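Local coordinates for penicillin binding protein 2X (Streptococcus thermophilus, PDB 5U47) that probably acts as a transpeptidase that cross-links peptidoglycan strands during septal cell wall synthesis and is inactivated by beta-lactams, at residues Leu154-Pro159 with Pro265-Asp270. The protein carries 1 engineered substitution. Residues are numbered along the deposited sequence; the frame is centred on the assembly and turned at random.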
ATOM      1  N   LEU A 154      -2.691   1.775  -6.864  1.00 20.37           N
ATOM      2  CA  LEU A 154      -3.089   0.722  -7.806  1.00 22.20           C
ATOM      3  C   LEU A 154      -1.998   0.369  -8.791  1.00 21.30           C
ATOM      4  O   LEU A 154      -1.776  -0.795  -9.078  1.00 22.06           O
ATOM      5  CB  LEU A 154      -4.340   1.131  -8.587  1.00 22.36           C
ATOM      6  CG  LEU A 154      -5.628   1.275  -7.792  1.00 23.17           C
ATOM      7  CD1 LEU A 154      -6.722   1.857  -8.672  1.00 24.35           C
ATOM      8  CD2 LEU A 154      -6.049  -0.060  -7.209  1.00 24.23           C
ATOM      9  N   GLY A 155      -1.312   1.376  -9.305  1.00 21.70           N
ATOM     10  CA  GLY A 155      -0.324   1.138 -10.324  1.00 22.92           C
ATOM     11  C   GLY A 155      -0.988   0.809 -11.652  1.00 23.50           C
ATOM     12  O   GLY A 155      -2.204   0.980 -11.824  1.00 23.11           O
ATOM     13  N   ARG A 156      -0.172   0.333 -12.590  1.00 25.29           N
ATOM     14  CA  ARG A 156      -0.610   0.015 -13.956  1.00 25.77           C
ATOM     15  C   ARG A 156      -0.129  -1.356 -14.420  1.00 25.78           C
ATOM     16  O   ARG A 156       0.979  -1.774 -14.077  1.00 24.03           O
ATOM     17  CB  ARG A 156      -0.027   1.047 -14.936  1.00 27.23           C
ATOM     18  CG  ARG A 156      -0.693   2.422 -14.922  1.00 28.20           C
ATOM     19  CD  ARG A 156      -2.028   2.444 -15.655  1.00 29.35           C
ATOM     20  NE  ARG A 156      -1.828   2.162 -17.084  1.00 34.07           N
ATOM     21  CZ  ARG A 156      -2.753   2.290 -18.044  1.00 34.37           C
ATOM     22  NH1 ARG A 156      -3.982   2.716 -17.777  1.00 32.90           N
ATOM     23  NH2 ARG A 156      -2.431   1.993 -19.299  1.00 35.07           N
ATOM     24  N   ALA A 157      -0.987  -2.031 -15.178  1.00 25.13           N
ATOM     25  CA  ALA A 157      -0.662  -3.267 -15.893  1.00 26.14           C
ATOM     26  C   ALA A 157      -0.743  -2.824 -17.361  1.00 28.22           C
ATOM     27  O   ALA A 157      -1.691  -2.122 -17.753  1.00 29.51           O
ATOM     28  CB  ALA A 157      -1.658  -4.356 -15.598  1.00 25.78           C
ATOM     29  N   GLU A 158       0.263  -3.178 -18.153  1.00 29.41           N
ATOM     30  CA  GLU A 158       0.353  -2.731 -19.538  1.00 30.90           C
ATOM     31  C   GLU A 158       0.515  -3.931 -20.461  1.00 32.39           C
ATOM     32  O   GLU A 158       1.037  -4.952 -20.040  1.00 30.21           O
ATOM     33  CB  GLU A 158       1.584  -1.831 -19.708  1.00 32.76           C
ATOM     34  CG  GLU A 158       1.677  -0.613 -18.784  1.00 34.21           C
ATOM     35  CD  GLU A 158       0.632   0.452 -19.079  1.00 34.50           C
ATOM     36  OE1 GLU A 158      -0.111   0.320 -20.082  1.00 34.82           O
ATOM     37  OE2 GLU A 158       0.544   1.426 -18.296  1.00 34.96           O
ATOM     38  N   PRO A 159       0.094  -3.796 -21.733  1.00 33.39           N
ATOM     39  CA  PRO A 159       0.262  -4.906 -22.666  1.00 35.08           C
ATOM     40  C   PRO A 159       1.716  -5.022 -23.100  1.00 36.54           C
ATOM     41  O   PRO A 159       2.294  -4.051 -23.567  1.00 36.99           O
ATOM     42  CB  PRO A 159      -0.644  -4.533 -23.840  1.00 34.98           C
ATOM     43  CG  PRO A 159      -0.765  -3.055 -23.790  1.00 35.13           C
ATOM     44  CD  PRO A 159      -0.500  -2.613 -22.374  1.00 33.65           C
ATOM     45  N   PRO A 265       1.522  15.118  -6.482  1.00 24.82           N
ATOM     46  CA  PRO A 265       0.599  15.121  -7.625  1.00 25.16           C
ATOM     47  C   PRO A 265       0.229  13.709  -8.036  1.00 23.57           C
ATOM     48  O   PRO A 265       0.934  12.764  -7.687  1.00 23.94           O
ATOM     49  CB  PRO A 265       1.426  15.798  -8.745  1.00 27.12           C
ATOM     50  CG  PRO A 265       2.836  15.529  -8.352  1.00 28.42           C
ATOM     51  CD  PRO A 265       2.840  15.652  -6.856  1.00 27.27           C
ATOM     52  N   THR A 266      -0.862  13.573  -8.780  1.00 23.27           N
ATOM     53  CA  THR A 266      -1.349  12.260  -9.176  1.00 23.29           C
ATOM     54  C   THR A 266      -1.664  12.243 -10.651  1.00 25.17           C
ATOM     55  O   THR A 266      -1.311  13.183 -11.371  1.00 26.43           O
ATOM     56  CB  THR A 266      -2.574  11.857  -8.317  1.00 22.94           C
ATOM     57  OG1 THR A 266      -2.908  10.464  -8.515  1.00 22.46           O
ATOM     58  CG2 THR A 266      -3.774  12.754  -8.639  1.00 23.34           C
ATOM     59  N   TYR A 267      -2.288  11.155 -11.101  1.00 24.86           N
ATOM     60  CA  TYR A 267      -2.712  11.013 -12.489  1.00 25.39           C
ATOM     61  C   TYR A 267      -4.015  10.216 -12.592  1.00 24.14           C
ATOM     62  O   TYR A 267      -4.423   9.515 -11.646  1.00 23.57           O
ATOM     63  CB  TYR A 267      -1.617  10.312 -13.326  1.00 25.66           C
ATOM     64  CG  TYR A 267      -1.319   8.870 -12.937  1.00 24.36           C
ATOM     65  CD1 TYR A 267      -0.423   8.570 -11.918  1.00 24.81           C
ATOM     66  CD2 TYR A 267      -1.910   7.799 -13.616  1.00 25.25           C
ATOM     67  CE1 TYR A 267      -0.144   7.247 -11.559  1.00 23.45           C
ATOM     68  CE2 TYR A 267      -1.633   6.485 -13.282  1.00 23.82           C
ATOM     69  CZ  TYR A 267      -0.736   6.214 -12.248  1.00 24.22           C
ATOM     70  OH  TYR A 267      -0.452   4.908 -11.902  1.00 23.51           O
ATOM     71  N   ASN A 268      -4.661  10.326 -13.744  1.00 24.58           N
ATOM     72  CA  ASN A 268      -5.861   9.525 -14.039  1.00 24.50           C
ATOM     73  C   ASN A 268      -5.380   8.135 -14.442  1.00 24.44           C
ATOM     74  O   ASN A 268      -4.667   7.989 -15.447  1.00 24.97           O
ATOM     75  CB  ASN A 268      -6.669  10.169 -15.152  1.00 26.27           C
ATOM     76  CG  ASN A 268      -7.961   9.424 -15.442  1.00 27.48           C
ATOM     77  OD1 ASN A 268      -7.970   8.195 -15.610  1.00 26.22           O
ATOM     78  ND2 ASN A 268      -9.062  10.168 -15.502  1.00 29.19           N
ATOM     79  N   SER A 269      -5.757   7.112 -13.670  1.00 24.03           N
ATOM     80  CA  SER A 269      -5.305   5.732 -13.948  1.00 24.10           C
ATOM     81  C   SER A 269      -5.757   5.132 -15.277  1.00 26.33           C
ATOM     82  O   SER A 269      -5.058   4.256 -15.837  1.00 27.88           O
ATOM     83  CB  SER A 269      -5.718   4.783 -12.810  1.00 24.95           C
ATOM     84  OG  SER A 269      -5.004   5.072 -11.623  1.00 23.48           O
ATOM     85  N   ASP A 270      -6.905   5.572 -15.779  1.00 27.47           N
ATOM     86  CA  ASP A 270      -7.450   5.025 -17.016  1.00 30.38           C
ATOM     87  C   ASP A 270      -6.807   5.673 -18.248  1.00 32.61           C
ATOM     88  O   ASP A 270      -6.575   5.000 -19.219  1.00 36.38           O
ATOM     89  CB  ASP A 270      -8.966   5.223 -17.064  1.00 30.72           C
ATOM     90  CG  ASP A 270      -9.676   4.233 -18.018  1.00 32.90           C
ATOM     91  OD1 ASP A 270      -9.396   3.004 -17.982  1.00 30.53           O
ATOM     92  OD2 ASP A 270     -10.556   4.676 -18.777  1.00 35.94           O
TER
HETATM   93  O   HOH W   1      -2.773   3.580 -12.138  1.00 26.70           O
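Arg156 spans the gap to Ser269, its CG beside Tyr267 and its guanidinium end at Ser269 O. From CB, chi1 of -75° sets CG anti to the carbonyl carbon, where Arg156 CG lies 3.9 Å from Tyr267 OH. Further bends at chi2 and chi3 bring Arg156 CD to 3.5 Å from Ser269 O. Arg156 NE turns back to Glu158, two residues on in the chain, giving 2.8 Å to Glu158 OE2 in a salt bridge. Arg156 NH2 binds the other carboxylate oxygen, Glu158 OE1, at 3.0 Å, so a side-on two-nitrogen grip limits rotation of the guanidinium. Arg156 NH1 is thereby presented to Ser269 O at 2.7 Å; the N-H...O angle of 142° marks this bond as bent, although the donor sits nearly in line with the carbonyl. Between the two segments, one water donates to Gly155 O and accepts from Tyr267 OH and Ser269 OG, each at 2.7 Å. Ser269 OG also bonds Ser151 OG, and Tyr267 O meets the same hydroxyl, tying helix 151-154 to this loop. Within 265-270, Asn268 OD1 accepts from Asp270 N, an Asx turn. The arrangement is consistent with an interdomain junction, joining the dimerisation-domain region to the transpeptidase-domain loop that follows edge strand 258-264.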